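Uncharacterized protein (Nostoc punctiforme, PDB 2R3S) is uncharacterised but probably acts as an O-methyltransferase, joining an N-terminal dimerisation domain to a Rossmann-like methyltransferase domain. Local coordinates at residues 181-187 with 211-217. Numbering follows the deposited sequence.
Sequences IAVAQHN and QGVASRY. With EDO (1,2-ethanediol), chain G.
R216 reaches across to A184 and shows how an arginine can close the C-terminal end of a helix, where the last carbonyls lack the regular amide partners of the helix interior. Both terminal nitrogens of its guanidinium bind one atom: NH2 lies 3.0 Å from A184 O, with an N-H...O angle of 155°, and NH1 gives a longer bond at 3.3 Å. The oxygen sits at the edge of the guanidinium, close to its plane, yet both donors come from the same face of the carbonyl, NH2 well above its plane. NH1 also lies 2.9 Å from N187 O and bonds to A190 O, so its two hydrogens are shared among three carbonyls, N187 O only weakly. A bend at chi3 (-86°) turns the guanidinium onto these acceptors. With an alanine here, the carbonyls of A184, N187 and A190 would probably lose these donors, and the turn after the helix would be less firmly held.

Beneath this polar grip the packing is apolar. A184 CB meets V213 CB at 4.0 Å. With CG2 turned away from the backbone nitrogen, I181 presents this methyl to both V213 CG2 and Q211 CG, the latter 3.6 Å away, while I181 CG1 approaches Y217 CE1 at 4.0 Å.

The partners are themselves held in place. N187 ND2 bonds back to V183 O at 2.9 Å, tying the residue after the helix to its last turn; the R216 backbone is hydrogen-bonded to I192, and a Schellman motif at G212 ends helix 198-211 and leads the chain to V213.

In the Rossmann-like domain, the contact thus joins helix 178-186 to the connection between helix 198-211 and edge strand 217-221. Helix 149-159 packs on A182, and strand 191-196, the parallel neighbour of 217-221, lies against A184 and Y217.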
loop_
_atom_site.group_PDB
_atom_site.type_symbol
_atom_site.label_atom_id
_atom_site.label_comp_id
_atom_site.label_asym_id
_atom_site.label_seq_id
_atom_site.Cartn_x
_atom_site.Cartn_y
_atom_site.Cartn_z
ATOM N N ILE A 181 -23.861 24.067 6.051
ATOM C CA ILE A 181 -24.531 23.895 7.336
ATOM C C ILE A 181 -23.842 24.707 8.422
ATOM O O ILE A 181 -24.508 25.356 9.213
ATOM C CB ILE A 181 -24.632 22.396 7.748
ATOM C CG1 ILE A 181 -25.659 21.681 6.867
ATOM C CG2 ILE A 181 -25.033 22.261 9.186
ATOM C CD1 ILE A 181 -25.486 20.174 6.736
ATOM N N ALA A 182 -22.518 24.686 8.464
ATOM C CA ALA A 182 -21.776 25.503 9.440
ATOM C C ALA A 182 -21.978 27.002 9.218
ATOM O O ALA A 182 -22.054 27.754 10.188
ATOM C CB ALA A 182 -20.270 25.157 9.438
ATOM N N VAL A 183 -22.029 27.445 7.962
ATOM C CA VAL A 183 -22.359 28.844 7.677
ATOM C C VAL A 183 -23.732 29.136 8.318
ATOM O O VAL A 183 -23.874 30.088 9.059
ATOM C CB VAL A 183 -22.311 29.165 6.158
ATOM C CG1 VAL A 183 -22.805 30.556 5.881
ATOM C CG2 VAL A 183 -20.879 28.994 5.631
ATOM N N ALA A 184 -24.713 28.265 8.101
ATOM C CA ALA A 184 -26.052 28.447 8.686
ATOM C C ALA A 184 -26.000 28.463 10.194
ATOM O O ALA A 184 -26.656 29.293 10.817
ATOM C CB ALA A 184 -27.037 27.357 8.185
ATOM N N GLN A 185 -25.192 27.585 10.799
ATOM C CA GLN A 185 -25.070 27.511 12.263
ATOM C C GLN A 185 -24.594 28.832 12.866
ATOM O O GLN A 185 -25.028 29.221 13.939
ATOM C CB GLN A 185 -24.110 26.378 12.673
ATOM C CG GLN A 185 -23.523 26.489 14.092
ATOM C CD GLN A 185 -22.348 25.553 14.335
ATOM O OE1 GLN A 185 -22.150 24.584 13.609
ATOM N NE2 GLN A 185 -21.568 25.844 15.368
ATOM N N HIS A 186 -23.674 29.517 12.179
ATOM C CA HIS A 186 -23.078 30.766 12.711
ATOM C C HIS A 186 -23.739 32.046 12.220
ATOM O O HIS A 186 -23.411 33.123 12.694
ATOM C CB HIS A 186 -21.580 30.799 12.421
ATOM C CG HIS A 186 -20.835 29.699 13.102
ATOM N ND1 HIS A 186 -20.774 29.587 14.475
ATOM C CD2 HIS A 186 -20.179 28.623 12.607
ATOM C CE1 HIS A 186 -20.085 28.507 14.794
ATOM N NE2 HIS A 186 -19.718 27.902 13.679
ATOM N N ASN A 187 -24.661 31.915 11.273
ATOM C CA ASN A 187 -25.363 33.039 10.688
ATOM C C ASN A 187 -26.867 32.734 10.625
ATOM O O ASN A 187 -27.342 32.176 9.638
ATOM C CB ASN A 187 -24.815 33.321 9.284
ATOM C CG ASN A 187 -23.321 33.651 9.287
ATOM O OD1 ASN A 187 -22.930 34.795 9.536
ATOM N ND2 ASN A 187 -22.478 32.647 8.994
ATOM N N GLN A 211 -28.415 19.229 12.669
ATOM C CA GLN A 211 -27.782 20.440 13.184
ATOM C C GLN A 211 -28.746 21.578 13.557
ATOM O O GLN A 211 -28.322 22.570 14.128
ATOM C CB GLN A 211 -26.757 20.951 12.167
ATOM C CG GLN A 211 -25.585 19.995 11.987
ATOM C CD GLN A 211 -24.832 19.786 13.285
ATOM O OE1 GLN A 211 -24.484 20.762 13.977
ATOM N NE2 GLN A 211 -24.600 18.521 13.643
ATOM N N GLY A 212 -30.027 21.437 13.228
ATOM C CA GLY A 212 -31.043 22.410 13.616
ATOM C C GLY A 212 -31.253 23.544 12.629
ATOM O O GLY A 212 -31.667 24.630 13.018
ATOM N N VAL A 213 -30.962 23.294 11.353
ATOM C CA VAL A 213 -31.008 24.331 10.331
ATOM C C VAL A 213 -31.742 23.865 9.072
ATOM O O VAL A 213 -31.624 24.473 8.015
ATOM C CB VAL A 213 -29.562 24.872 10.025
ATOM C CG1 VAL A 213 -28.900 25.302 11.314
ATOM C CG2 VAL A 213 -28.689 23.832 9.298
ATOM N N ALA A 214 -32.527 22.799 9.201
ATOM C CA ALA A 214 -33.234 22.210 8.076
ATOM C C ALA A 214 -34.110 23.236 7.340
ATOM O O ALA A 214 -34.211 23.198 6.101
ATOM C CB ALA A 214 -34.093 21.035 8.551
ATOM N N SER A 215 -34.752 24.133 8.092
ATOM C CA SER A 215 -35.669 25.098 7.488
ATOM C C SER A 215 -34.960 26.174 6.659
ATOM O O SER A 215 -35.614 26.919 5.938
ATOM C CB SER A 215 -36.476 25.796 8.572
ATOM O OG SER A 215 -35.638 26.620 9.364
ATOM N N ARG A 216 -33.641 26.285 6.813
ATOM C CA ARG A 216 -32.833 27.253 6.083
ATOM C C ARG A 216 -31.892 26.541 5.150
ATOM O O ARG A 216 -30.901 27.124 4.690
ATOM C CB ARG A 216 -32.042 28.120 7.060
ATOM C CG ARG A 216 -32.924 28.788 8.086
ATOM C CD ARG A 216 -32.208 29.877 8.796
ATOM N NE ARG A 216 -31.457 29.369 9.929
ATOM C CZ ARG A 216 -30.150 29.510 10.117
ATOM N NH1 ARG A 216 -29.382 30.136 9.229
ATOM N NH2 ARG A 216 -29.602 29.013 11.212
ATOM N N TYR A 217 -32.219 25.279 4.879
ATOM C CA TYR A 217 -31.441 24.436 4.010
ATOM C C TYR A 217 -32.284 23.996 2.828
ATOM O O TYR A 217 -33.267 23.298 3.003
ATOM C CB TYR A 217 -30.891 23.204 4.760
ATOM C CG TYR A 217 -29.734 22.646 4.009
ATOM C CD1 TYR A 217 -28.464 23.191 4.160
ATOM C CD2 TYR A 217 -29.914 21.657 3.050
ATOM C CE1 TYR A 217 -27.395 22.726 3.417
ATOM C CE2 TYR A 217 -28.850 21.193 2.301
ATOM C CZ TYR A 217 -27.598 21.731 2.491
ATOM O OH TYR A 217 -26.537 21.269 1.757
HETATM C C1 EDO G . -30.689 25.829 16.172
HETATM O O1 EDO G . -29.653 25.823 17.160
HETATM C C2 EDO G . -31.569 24.607 16.427
HETATM O O2 EDO G . -32.619 24.485 15.463
#